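PDB 1UZB: 1-pyrroline-5-carboxylate dehydrogenase from Thermus thermophilus, which probably catalyses the NAD-dependent oxidation of glutamate semialdehyde, the open form of 1-pyrroline-5-carboxylate, to glutamate, the closing step of proline breakdown. Local coordinates for residues L174-V179 against G201-A206; T402-V407 against G420-V425; E9-F14 against E130-V135; I295-T300 against G448-K453. One frame throughout, in Å; residues are numbered along the deposited sequence. Where two conformers were deposited one is given.

How the interactions relate
Interactions 1, 2 and 4 are buried parallel strand pairings; interaction 3 is partly exposed and sets an N-terminal loop against helix 128-149. Interactions 2 and 4 belong to one seven-stranded sheet, with centres about 18 Å apart, and interaction 2 lies within the chain loop that interaction 4 closes. Interaction 1 sits in the other large sheet, about 40 Å from interaction 2 between centres and on the opposite side of the chain's centre. Chemistry follows place: valines, a phenylalanine and backbone bonds dominate 402-407 with 420-425, a buried asparagine opens interaction 1, hydroxyls and a carboxylate finish interaction 4, and interaction 3 rests on one serine bond and an isoleucine packed on an alanine.

Interaction 1: residues L174-V179 against G201-A206; sequences LGAGVV and GNTVIA
Asn202 meets Leu174 and Gly175 with its amide oxygen just where the two segments come together. The torsion at chi1 (-63°) sets CG beside the backbone N, and OD1 then lies in front of two successive amides: Gly175 N bonds to it at 3.0 Å in the carbonyl plane, while Leu174 N, at 2.7 Å from OD1, makes a bent, weak bond. ND2 goes to the carbonyl oxygens of Pro197 and Phe506, so the whole amide is used. Replacing Asn202 by an alanine would probably leave the amides of Leu174 and Gly175 without their common acceptor and forfeit the ND2 bonds to Pro197 O and Phe506 O.

Beyond this first grip the backbones pair in parallel, Gly175 O taking Thr203 N, Thr203 O taking Gly177 N, Gly177 O taking Ile205 N, and Ile205 O taking Val179 N at 2.8 Å. The tightest carbon contact is on the face of Val179 and Val204, where CG2 of Val179 is pressed to 3.4 Å from CG1 of Val204, beneath helix 188-199. Farther on, packing eases: Val179 CB stands 4.3 Å from Ala206 CB. On the face of Ala176 and Thr203 no two side-chain carbons meet as closely across the pair; Thr203 OG1 bonds to Ala83 O, and helix 73-90 covers this face, so neither is a solvent side. Strand 165-180, helix 188-199 and strand 203-207 form a beta-alpha-beta crossover, consistent with the Rossmann-like nucleotide-binding domain of aldehyde dehydrogenases.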
loop_
_atom_site.group_PDB
_atom_site.type_symbol
_atom_site.label_atom_id
_atom_site.label_comp_id
_atom_site.label_asym_id
_atom_site.label_seq_id
_atom_site.Cartn_x
_atom_site.Cartn_y
_atom_site.Cartn_z
ATOM N N LEU A 174 17.416 1.643 -24.673
ATOM C CA LEU A 174 18.428 0.938 -25.455
ATOM C C LEU A 174 19.164 1.773 -26.493
ATOM O O LEU A 174 20.388 1.697 -26.595
ATOM C CB LEU A 174 17.789 -0.264 -26.152
ATOM C CG LEU A 174 17.035 -1.256 -25.265
ATOM C CD1 LEU A 174 16.322 -2.287 -26.128
ATOM C CD2 LEU A 174 18.013 -1.920 -24.313
ATOM N N GLY A 175 18.423 2.547 -27.278
ATOM C CA GLY A 175 19.044 3.365 -28.304
ATOM C C GLY A 175 18.103 3.591 -29.468
ATOM O O GLY A 175 16.907 3.794 -29.272
ATOM N N ALA A 176 18.650 3.563 -30.680
ATOM C CA ALA A 176 17.861 3.761 -31.892
ATOM C C ALA A 176 17.508 2.407 -32.490
ATOM O O ALA A 176 18.373 1.541 -32.639
ATOM C CB ALA A 176 18.648 4.590 -32.907
ATOM N N GLY A 177 16.234 2.233 -32.829
ATOM C CA GLY A 177 15.786 0.979 -33.408
ATOM C C GLY A 177 14.877 1.183 -34.602
ATOM O O GLY A 177 14.539 2.313 -34.961
ATOM N N VAL A 178 14.483 0.081 -35.229
ATOM C CA VAL A 178 13.611 0.157 -36.388
ATOM C C VAL A 178 12.268 -0.521 -36.128
ATOM O O VAL A 178 12.192 -1.567 -35.467
ATOM C CB VAL A 178 14.282 -0.479 -37.641
ATOM C CG1 VAL A 178 14.644 -1.931 -37.367
ATOM C CG2 VAL A 178 13.351 -0.375 -38.847
ATOM N N VAL A 179 11.215 0.111 -36.634
ATOM C CA VAL A 179 9.857 -0.397 -36.517
ATOM C C VAL A 179 9.372 -0.748 -37.921
ATOM O O VAL A 179 9.455 0.070 -38.838
ATOM C CB VAL A 179 8.918 0.669 -35.899
ATOM C CG1 VAL A 179 7.458 0.292 -36.127
ATOM C CG2 VAL A 179 9.200 0.797 -34.410
ATOM N N GLY A 201 12.409 6.603 -23.807
ATOM C CA GLY A 201 13.719 7.126 -24.158
ATOM C C GLY A 201 14.443 6.625 -25.388
ATOM O O GLY A 201 15.560 7.063 -25.652
ATOM N N ASN A 202 13.844 5.705 -26.135
ATOM C CA ASN A 202 14.483 5.206 -27.348
ATOM C C ASN A 202 14.098 6.119 -28.506
ATOM O O ASN A 202 13.217 6.975 -28.372
ATOM C CB ASN A 202 13.997 3.790 -27.662
ATOM C CG ASN A 202 14.367 2.791 -26.592
ATOM O OD1 ASN A 202 15.508 2.335 -26.519
ATOM N ND2 ASN A 202 13.402 2.445 -25.748
ATOM N N THR A 203 14.771 5.948 -29.640
ATOM C CA THR A 203 14.440 6.710 -30.837
ATOM C C THR A 203 14.116 5.664 -31.898
ATOM O O THR A 203 14.616 4.533 -31.846
ATOM C CB THR A 203 15.577 7.650 -31.276
ATOM O OG1 THR A 203 16.764 6.896 -31.533
ATOM C CG2 THR A 203 15.840 8.686 -30.187
ATOM N N VAL A 204 13.272 6.036 -32.855
ATOM C CA VAL A 204 12.806 5.089 -33.853
ATOM C C VAL A 204 12.808 5.529 -35.312
ATOM O O VAL A 204 12.592 6.702 -35.631
ATOM C CB VAL A 204 11.350 4.662 -33.486
ATOM C CG1 VAL A 204 10.697 3.888 -34.622
ATOM C CG2 VAL A 204 11.362 3.837 -32.214
ATOM N N ILE A 205 13.074 4.563 -36.185
ATOM C CA ILE A 205 13.008 4.759 -37.627
ATOM C C ILE A 205 11.848 3.827 -37.982
ATOM O O ILE A 205 11.929 2.617 -37.772
ATOM C CB ILE A 205 14.282 4.288 -38.352
ATOM C CG1 ILE A 205 15.484 5.104 -37.876
ATOM C CG2 ILE A 205 14.104 4.453 -39.856
ATOM C CD1 ILE A 205 16.798 4.674 -38.501
ATOM N N ALA A 206 10.760 4.391 -38.494
ATOM C CA ALA A 206 9.585 3.592 -38.821
ATOM C C ALA A 206 9.351 3.386 -40.304
ATOM O O ALA A 206 9.364 4.342 -41.086
ATOM C CB ALA A 206 8.345 4.221 -38.190
#

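Interaction 2: residues T402-V407 against G420-V425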
loop_
_atom_site.group_PDB
_atom_site.type_symbol
_atom_site.label_atom_id
_atom_site.label_comp_id
_atom_site.label_asym_id
_atom_site.label_seq_id
_atom_site.Cartn_x
_atom_site.Cartn_y
_atom_site.Cartn_z
ATOM N N THR A 402 -16.482 -16.548 -47.492
ATOM C CA THR A 402 -16.345 -17.940 -47.874
ATOM C C THR A 402 -16.315 -18.909 -46.704
ATOM O O THR A 402 -15.729 -18.623 -45.657
ATOM C CB THR A 402 -15.067 -18.103 -48.711
ATOM O OG1 THR A 402 -15.144 -17.233 -49.847
ATOM C CG2 THR A 402 -14.895 -19.540 -49.178
ATOM N N VAL A 403 -16.944 -20.065 -46.896
ATOM C CA VAL A 403 -16.983 -21.095 -45.870
ATOM C C VAL A 403 -16.738 -22.484 -46.444
ATOM O O VAL A 403 -17.354 -22.878 -47.441
ATOM C CB VAL A 403 -18.350 -21.140 -45.142
ATOM C CG1 VAL A 403 -18.334 -22.225 -44.067
ATOM C CG2 VAL A 403 -18.658 -19.791 -44.519
ATOM N N PHE A 404 -15.812 -23.208 -45.825
ATOM C CA PHE A 404 -15.521 -24.587 -46.201
ATOM C C PHE A 404 -15.885 -25.404 -44.972
ATOM O O PHE A 404 -15.632 -24.971 -43.844
ATOM C CB PHE A 404 -14.033 -24.814 -46.484
ATOM C CG PHE A 404 -13.552 -24.241 -47.788
ATOM C CD1 PHE A 404 -12.957 -22.987 -47.837
ATOM C CD2 PHE A 404 -13.670 -24.975 -48.966
ATOM C CE1 PHE A 404 -12.480 -22.465 -49.040
ATOM C CE2 PHE A 404 -13.198 -24.463 -50.177
ATOM C CZ PHE A 404 -12.602 -23.208 -50.214
ATOM N N THR A 405 -16.487 -26.571 -45.166
ATOM C CA THR A 405 -16.817 -27.403 -44.020
ATOM C C THR A 405 -16.241 -28.810 -44.177
ATOM O O THR A 405 -15.695 -29.151 -45.231
ATOM C CB THR A 405 -18.341 -27.452 -43.766
ATOM O OG1 THR A 405 -18.577 -28.020 -42.473
ATOM C CG2 THR A 405 -19.054 -28.272 -44.829
ATOM N N GLU A 406 -16.358 -29.613 -43.121
ATOM C CA GLU A 406 -15.807 -30.971 -43.095
ATOM C C GLU A 406 -14.324 -30.896 -43.474
ATOM O O GLU A 406 -13.788 -31.769 -44.159
ATOM C CB GLU A 406 -16.556 -31.895 -44.066
ATOM C CG GLU A 406 -18.034 -32.151 -43.726
ATOM C CD GLU A 406 -18.253 -32.979 -42.462
ATOM O OE1 GLU A 406 -17.299 -33.621 -41.975
ATOM O OE2 GLU A 406 -19.399 -33.001 -41.960
ATOM N N VAL A 407 -13.661 -29.846 -43.005
ATOM C CA VAL A 407 -12.250 -29.644 -43.300
ATOM C C VAL A 407 -11.342 -30.479 -42.402
ATOM O O VAL A 407 -11.493 -30.478 -41.180
ATOM C CB VAL A 407 -11.858 -28.160 -43.134
ATOM C CG1 VAL A 407 -10.396 -27.968 -43.498
ATOM C CG2 VAL A 407 -12.744 -27.282 -44.002
ATOM N N GLY A 420 -7.833 -13.691 -45.216
ATOM C CA GLY A 420 -8.907 -13.262 -46.092
ATOM C C GLY A 420 -10.228 -13.734 -45.513
ATOM O O GLY A 420 -10.242 -14.385 -44.468
ATOM N N PRO A 421 -11.357 -13.433 -46.167
ATOM C CA PRO A 421 -12.673 -13.850 -45.666
ATOM C C PRO A 421 -12.967 -15.322 -45.936
ATOM O O PRO A 421 -13.938 -15.655 -46.616
ATOM C CB PRO A 421 -13.627 -12.919 -46.407
ATOM C CG PRO A 421 -12.942 -12.746 -47.734
ATOM C CD PRO A 421 -11.482 -12.592 -47.373
ATOM N N VAL A 422 -12.127 -16.194 -45.381
ATOM C CA VAL A 422 -12.264 -17.634 -45.574
ATOM C C VAL A 422 -12.285 -18.378 -44.243
ATOM O O VAL A 422 -11.292 -18.403 -43.513
ATOM C CB VAL A 422 -11.108 -18.189 -46.432
ATOM C CG1 VAL A 422 -11.291 -19.680 -46.641
ATOM C CG2 VAL A 422 -11.060 -17.466 -47.770
ATOM N N LEU A 423 -13.423 -18.997 -43.943
ATOM C CA LEU A 423 -13.604 -19.744 -42.707
ATOM C C LEU A 423 -13.618 -21.246 -42.958
ATOM O O LEU A 423 -14.349 -21.725 -43.830
ATOM C CB LEU A 423 -14.922 -19.333 -42.052
ATOM C CG LEU A 423 -15.280 -20.007 -40.731
ATOM C CD1 LEU A 423 -14.264 -19.629 -39.667
ATOM C CD2 LEU A 423 -16.676 -19.576 -40.314
ATOM N N SER A 424 -12.819 -21.980 -42.183
ATOM C CA SER A 424 -12.740 -23.437 -42.294
ATOM C C SER A 424 -13.434 -24.069 -41.090
ATOM O O SER A 424 -13.039 -23.837 -39.946
ATOM C CB SER A 424 -11.279 -23.891 -42.337
ATOM O OG SER A 424 -10.633 -23.449 -43.521
ATOM N N VAL A 425 -14.461 -24.870 -41.352
ATOM C CA VAL A 425 -15.221 -25.516 -40.289
ATOM C C VAL A 425 -14.787 -26.963 -40.124
ATOM O O VAL A 425 -14.780 -27.744 -41.082
ATOM C CB VAL A 425 -16.732 -25.456 -40.583
ATOM C CG1 VAL A 425 -17.521 -26.007 -39.405
ATOM C CG2 VAL A 425 -17.139 -24.015 -40.868
#
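Phe404 and Val422 meet with the valine at the rim of the ring: CG1 of Val422 lies in the ring plane, 3.9 Å from CE1, not over a face. The phenylalanine's CG is placed beside its own backbone N (chi1 -74°), which carries the ring back along the sheet toward Val422 and not toward Ser424, its partner in register. Thr402 shares this side of the sheet, with CB 4.2 Å from Val422 CG2, and its OG1 is engaged by Ala400 O and Gly389 N.

On the reverse side Val403 and Val425 pass at a slant, CG1 of the first 3.9 Å from CG2 of the second. Leu423, the register partner of Val403, faces helix 303-315 from the same side. Thr405 sets its OG1 anti to the backbone N (chi1 -167°); that oxygen rests 3.7 Å from Val425 CB while bonding to Tyr335 OH.

Strands 402-405 and 422-428 are parallel neighbours in the seven-stranded mixed sheet, consistent with the catalytic domain of aldehyde dehydrogenases. Phe404 N reaches Leu423 O at 2.9 Å, and Phe404 O takes Val425 N at 2.8 Å. After the strand ends, Glu406 adopts a left-handed backbone conformation and Val407 N still reaches Val425 O at 3.1 Å. Hydrocarbon supplies most side-chain contacts, so the paired core rests on main-chain bonds and shape; charge enters just beyond it, in the salt bridge of Glu406 with Arg427.

Interaction 3: residues E9-F14 against E130-V135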
loop_
_atom_site.group_PDB
_atom_site.type_symbol
_atom_site.label_atom_id
_atom_site.label_comp_id
_atom_site.label_asym_id
_atom_site.label_seq_id
_atom_site.Cartn_x
_atom_site.Cartn_y
_atom_site.Cartn_z
ATOM N N GLU A 9 -10.613 4.788 -25.445
ATOM C CA GLU A 9 -11.287 5.751 -26.310
ATOM C C GLU A 9 -12.515 5.062 -26.900
ATOM O O GLU A 9 -12.404 3.994 -27.491
ATOM C CB GLU A 9 -10.340 6.178 -27.434
ATOM C CG GLU A 9 -10.904 7.171 -28.446
ATOM C CD GLU A 9 -11.080 8.568 -27.886
ATOM O OE1 GLU A 9 -10.366 8.926 -26.927
ATOM O OE2 GLU A 9 -11.923 9.319 -28.422
ATOM N N PRO A 10 -13.706 5.658 -26.734
ATOM C CA PRO A 10 -14.924 5.047 -27.275
ATOM C C PRO A 10 -14.861 4.841 -28.786
ATOM O O PRO A 10 -14.378 5.703 -29.514
ATOM C CB PRO A 10 -16.008 6.043 -26.881
ATOM C CG PRO A 10 -15.499 6.585 -25.584
ATOM C CD PRO A 10 -14.036 6.821 -25.893
ATOM N N ILE A 11 -15.343 3.692 -29.245
ATOM C CA ILE A 11 -15.363 3.376 -30.669
ATOM C C ILE A 11 -16.684 3.878 -31.241
ATOM O O ILE A 11 -17.756 3.451 -30.813
ATOM C CB ILE A 11 -15.245 1.854 -30.902
ATOM C CG1 ILE A 11 -13.918 1.347 -30.329
ATOM C CG2 ILE A 11 -15.326 1.540 -32.393
ATOM C CD1 ILE A 11 -13.742 -0.158 -30.401
ATOM N N GLU A 12 -16.599 4.791 -32.202
ATOM C CA GLU A 12 -17.784 5.370 -32.823
ATOM C C GLU A 12 -18.566 4.347 -33.642
ATOM O O GLU A 12 -17.989 3.589 -34.421
ATOM C CB GLU A 12 -17.373 6.551 -33.706
ATOM C CG GLU A 12 -18.532 7.264 -34.381
ATOM C CD GLU A 12 -19.560 7.782 -33.392
ATOM O OE1 GLU A 12 -19.204 8.622 -32.535
ATOM O OE2 GLU A 12 -20.726 7.347 -33.474
ATOM N N THR A 13 -19.885 4.340 -33.461
ATOM C CA THR A 13 -20.771 3.424 -34.173
ATOM C C THR A 13 -21.508 4.140 -35.308
ATOM O O THR A 13 -22.106 3.502 -36.175
ATOM C CB THR A 13 -21.816 2.821 -33.219
ATOM O OG1 THR A 13 -22.590 3.878 -32.640
ATOM C CG2 THR A 13 -21.133 2.031 -32.110
ATOM N N PHE A 14 -21.467 5.469 -35.286
ATOM C CA PHE A 14 -22.113 6.298 -36.301
ATOM C C PHE A 14 -23.622 6.088 -36.374
ATOM O O PHE A 14 -24.198 6.009 -37.459
ATOM C CB PHE A 14 -21.492 6.037 -37.677
ATOM C CG PHE A 14 -20.003 6.213 -37.706
ATOM C CD1 PHE A 14 -19.156 5.122 -37.526
ATOM C CD2 PHE A 14 -19.446 7.475 -37.869
ATOM C CE1 PHE A 14 -17.771 5.290 -37.507
ATOM C CE2 PHE A 14 -18.066 7.654 -37.851
ATOM C CZ PHE A 14 -17.227 6.561 -37.668
ATOM N N GLU A 130 -14.727 -0.319 -38.439
ATOM C CA GLU A 130 -13.399 -0.920 -38.368
ATOM C C GLU A 130 -12.375 0.219 -38.341
ATOM O O GLU A 130 -11.379 0.157 -37.617
ATOM C CB GLU A 130 -13.148 -1.824 -39.579
ATOM C CG GLU A 130 -13.905 -3.155 -39.567
ATOM C CD GLU A 130 -13.491 -4.083 -38.429
ATOM O OE1 GLU A 130 -12.318 -4.030 -37.997
ATOM O OE2 GLU A 130 -14.337 -4.887 -37.978
ATOM N N ALA A 131 -12.628 1.266 -39.122
ATOM C CA ALA A 131 -11.728 2.412 -39.157
ATOM C C ALA A 131 -11.717 3.128 -37.804
ATOM O O ALA A 131 -10.657 3.486 -37.294
ATOM C CB ALA A 131 -12.148 3.379 -40.263
ATOM N N SER A 132 -12.894 3.327 -37.217
ATOM C CA SER A 132 -12.972 4.007 -35.928
ATOM C C SER A 132 -12.261 3.209 -34.836
ATOM O O SER A 132 -11.577 3.783 -33.987
ATOM C CB SER A 132 -14.432 4.245 -35.539
ATOM O OG SER A 132 -14.524 4.967 -34.328
ATOM N N ALA A 133 -12.412 1.889 -34.854
ATOM C CA ALA A 133 -11.761 1.052 -33.850
ATOM C C ALA A 133 -10.242 1.154 -33.955
ATOM O O ALA A 133 -9.541 1.159 -32.945
ATOM C CB ALA A 133 -12.201 -0.402 -34.013
ATOM N N ASP A 134 -9.746 1.240 -35.186
ATOM C CA ASP A 134 -8.315 1.333 -35.466
ATOM C C ASP A 134 -7.749 2.615 -34.846
ATOM O O ASP A 134 -6.800 2.573 -34.062
ATOM C CB ASP A 134 -8.110 1.323 -36.992
ATOM C CG ASP A 134 -6.657 1.150 -37.408
ATOM O OD1 ASP A 134 -5.771 1.792 -36.811
ATOM O OD2 ASP A 134 -6.408 0.384 -38.366
ATOM N N VAL A 135 -8.339 3.756 -35.184
ATOM C CA VAL A 135 -7.862 5.026 -34.648
ATOM C C VAL A 135 -8.015 5.093 -33.127
ATOM O O VAL A 135 -7.141 5.627 -32.431
ATOM C CB VAL A 135 -8.601 6.209 -35.307
ATOM C CG1 VAL A 135 -8.119 7.523 -34.710
ATOM C CG2 VAL A 135 -8.347 6.197 -36.816
#
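An extended N-terminal loop, just ahead of helix 17-32, lies across helix 128-149 and sets Ile11, Glu12 and Phe14 against Ser132 and Ala133. It is plain packing of an N-terminal arm on a helix, with no regular structure on the loop side.

Ile11 lays two branches on Ala133. CD1 of Ile11 touches Ala133 CB at 3.9 Å, and CG2 comes to 3.8 Å from Ala133 N. Next to it, Glu12 N donates to Ser132 OG at 3.0 Å with a bent N-H...O angle of 137°. Ser132 has two modelled conformers, so this bond holds for one of them and is less certain than a single-conformer bond; in that conformer OG stands anti to the backbone N and also bonds to Glu117 OE2. Phe14 approaches the same serine with CE1, 4.0 Å from Ser132 CB, and the Phe14 ring also makes an edge-to-face contact with Trp128.

The loop is also tied to itself and to its surroundings. Glu9 forms salt bridges with Lys113 and Arg110, holding the start of the arm. Glu12 O is buried by the contact and has no partner in the model, a small polar cost. The Glu12 chain bends at chi2 (57°), which folds it back: its CG lies 3.4 Å above the centre of the Phe14 ring, and its OE2 accepts Phe14 N at 2.7 Å through the anti lone pair.

Interaction 4: residues I295-T300 against G448-K453; sequences IIVDET and GVYSRK
Ile296 and Gly448 join in the parallel pairing of strands 293-297 and 446-450, neighbours inside a seven-stranded sheet. Ile296 N bonds to Gly448 O at 2.8 Å, Ile296 O accepts Tyr450 N, and Tyr450 O takes Asp298 N at a longer 3.3 Å. Ile295 CG2 touches the Tyr450 ring edge at CD1, 3.8 Å away.

Past the strands, polar side chains take over. With CG of Asp298 between its backbone N and carbonyl carbon (chi1 67°), the carboxylate reaches both segments. Asp298 OD2 receives Ser451 OG at 2.6 Å, on the syn side, as well as His456 ND1. Asp298 OD1 accepts Thr300 N, closing an Asx turn, and Thr300 OG1 at 2.7 Å. In place of Asp298, an alanine would probably leave the Ser451 and Thr300 hydroxyls and Thr300 N without their acceptor and His456 ND1 without its partner, undoing the Asx turn.

Each hydroxyl accepts in turn: Ser451 OG takes Lys453 N in an ST turn, and Thr300 OG1 takes Arg452 N at 2.9 Å. Arg452, which also packs on Glu225 of a second subunit, sends NH2 to Thr300 O at 2.9 Å, from 38° above that carbonyl's plane.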
loop_
_atom_site.group_PDB
_atom_site.type_symbol
_atom_site.label_atom_id
_atom_site.label_comp_id
_atom_site.label_asym_id
_atom_site.label_seq_id
_atom_site.Cartn_x
_atom_site.Cartn_y
_atom_site.Cartn_z
ATOM N N ILE A 295 -12.366 -20.804 -33.044
ATOM C CA ILE A 295 -13.422 -20.601 -32.072
ATOM C C ILE A 295 -14.053 -21.983 -31.959
ATOM O O ILE A 295 -14.414 -22.604 -32.971
ATOM C CB ILE A 295 -14.514 -19.618 -32.536
ATOM C CG1 ILE A 295 -13.968 -18.184 -32.510
ATOM C CG2 ILE A 295 -15.739 -19.747 -31.626
ATOM C CD1 ILE A 295 -14.931 -17.148 -33.038
ATOM N N ILE A 296 -14.147 -22.474 -30.732
ATOM C CA ILE A 296 -14.756 -23.763 -30.444
ATOM C C ILE A 296 -16.163 -23.506 -29.939
ATOM O O ILE A 296 -16.376 -22.594 -29.144
ATOM C CB ILE A 296 -14.021 -24.506 -29.301
ATOM C CG1 ILE A 296 -12.601 -24.885 -29.725
ATOM C CG2 ILE A 296 -14.821 -25.746 -28.888
ATOM C CD1 ILE A 296 -11.754 -25.434 -28.587
ATOM N N VAL A 297 -17.124 -24.295 -30.401
ATOM C CA VAL A 297 -18.490 -24.166 -29.912
ATOM C C VAL A 297 -18.967 -25.564 -29.540
ATOM O O VAL A 297 -18.853 -26.488 -30.345
ATOM C CB VAL A 297 -19.462 -23.591 -30.964
ATOM C CG1 VAL A 297 -20.832 -23.379 -30.324
ATOM C CG2 VAL A 297 -18.935 -22.282 -31.518
ATOM N N ASP A 298 -19.462 -25.742 -28.316
ATOM C CA ASP A 298 -19.974 -27.053 -27.934
ATOM C C ASP A 298 -21.499 -27.028 -27.876
ATOM O O ASP A 298 -22.117 -25.989 -28.103
ATOM C CB ASP A 298 -19.356 -27.577 -26.620
ATOM C CG ASP A 298 -19.746 -26.773 -25.394
ATOM O OD1 ASP A 298 -20.878 -26.255 -25.331
ATOM O OD2 ASP A 298 -18.908 -26.696 -24.470
ATOM N N GLU A 299 -22.107 -28.173 -27.581
ATOM C CA GLU A 299 -23.563 -28.272 -27.564
ATOM C C GLU A 299 -24.312 -27.495 -26.488
ATOM O O GLU A 299 -25.532 -27.367 -26.565
ATOM C CB GLU A 299 -23.989 -29.743 -27.508
ATOM C CG GLU A 299 -23.602 -30.461 -26.225
ATOM C CD GLU A 299 -24.040 -31.912 -26.218
ATOM O OE1 GLU A 299 -23.625 -32.664 -27.125
ATOM O OE2 GLU A 299 -24.798 -32.302 -25.306
ATOM N N THR A 300 -23.599 -26.965 -25.499
ATOM C CA THR A 300 -24.252 -26.216 -24.423
ATOM C C THR A 300 -24.299 -24.716 -24.684
ATOM O O THR A 300 -24.898 -23.966 -23.915
ATOM C CB THR A 300 -23.525 -26.407 -23.079
ATOM O OG1 THR A 300 -22.293 -25.671 -23.096
ATOM C CG2 THR A 300 -23.236 -27.876 -22.832
ATOM N N GLY A 448 -11.210 -18.749 -29.126
ATOM C CA GLY A 448 -12.428 -18.508 -28.388
ATOM C C GLY A 448 -13.204 -19.779 -28.128
ATOM O O GLY A 448 -13.004 -20.801 -28.794
ATOM N N VAL A 449 -14.077 -19.717 -27.127
ATOM C CA VAL A 449 -14.944 -20.834 -26.788
ATOM C C VAL A 449 -16.330 -20.319 -26.448
ATOM O O VAL A 449 -16.472 -19.398 -25.637
ATOM C CB VAL A 449 -14.458 -21.624 -25.552
ATOM C CG1 VAL A 449 -15.445 -22.752 -25.241
ATOM C CG2 VAL A 449 -13.073 -22.195 -25.796
ATOM N N TYR A 450 -17.341 -20.876 -27.106
ATOM C CA TYR A 450 -18.726 -20.552 -26.791
ATOM C C TYR A 450 -19.236 -21.820 -26.120
ATOM O O TYR A 450 -19.263 -22.897 -26.730
ATOM C CB TYR A 450 -19.560 -20.239 -28.035
ATOM C CG TYR A 450 -19.442 -18.801 -28.487
ATOM C CD1 TYR A 450 -18.401 -18.398 -29.315
ATOM C CD2 TYR A 450 -20.362 -17.834 -28.063
ATOM C CE1 TYR A 450 -18.270 -17.069 -29.717
ATOM C CE2 TYR A 450 -20.239 -16.500 -28.458
ATOM C CZ TYR A 450 -19.192 -16.129 -29.287
ATOM O OH TYR A 450 -19.069 -14.825 -29.708
ATOM N N SER A 451 -19.591 -21.687 -24.847
ATOM C CA SER A 451 -20.080 -22.799 -24.046
ATOM C C SER A 451 -20.673 -22.260 -22.755
ATOM O O SER A 451 -20.265 -21.202 -22.273
ATOM C CB SER A 451 -18.926 -23.747 -23.697
ATOM O OG SER A 451 -19.347 -24.744 -22.773
ATOM N N ARG A 452 -21.639 -22.985 -22.201
ATOM C CA ARG A 452 -22.248 -22.591 -20.936
ATOM C C ARG A 452 -21.680 -23.465 -19.816
ATOM O O ARG A 452 -21.872 -23.177 -18.634
ATOM C CB ARG A 452 -23.767 -22.768 -20.976
ATOM C CG ARG A 452 -24.542 -21.734 -21.780
ATOM C CD ARG A 452 -26.034 -21.894 -21.484
ATOM N NE ARG A 452 -26.891 -20.928 -22.169
ATOM C CZ ARG A 452 -27.429 -21.114 -23.371
ATOM N NH1 ARG A 452 -28.196 -20.171 -23.906
ATOM N NH2 ARG A 452 -27.210 -22.239 -24.040
ATOM N N LYS A 453 -20.979 -24.532 -20.187
ATOM C CA LYS A 453 -20.420 -25.443 -19.194
ATOM C C LYS A 453 -19.156 -24.876 -18.565
ATOM O O LYS A 453 -18.137 -24.717 -19.234
ATOM C CB LYS A 453 -20.139 -26.804 -19.835
ATOM C CG LYS A 453 -19.732 -27.871 -18.834
ATOM C CD LYS A 453 -19.706 -29.250 -19.473
ATOM C CE LYS A 453 -19.217 -30.295 -18.486
ATOM N NZ LYS A 453 -20.034 -30.288 -17.240
#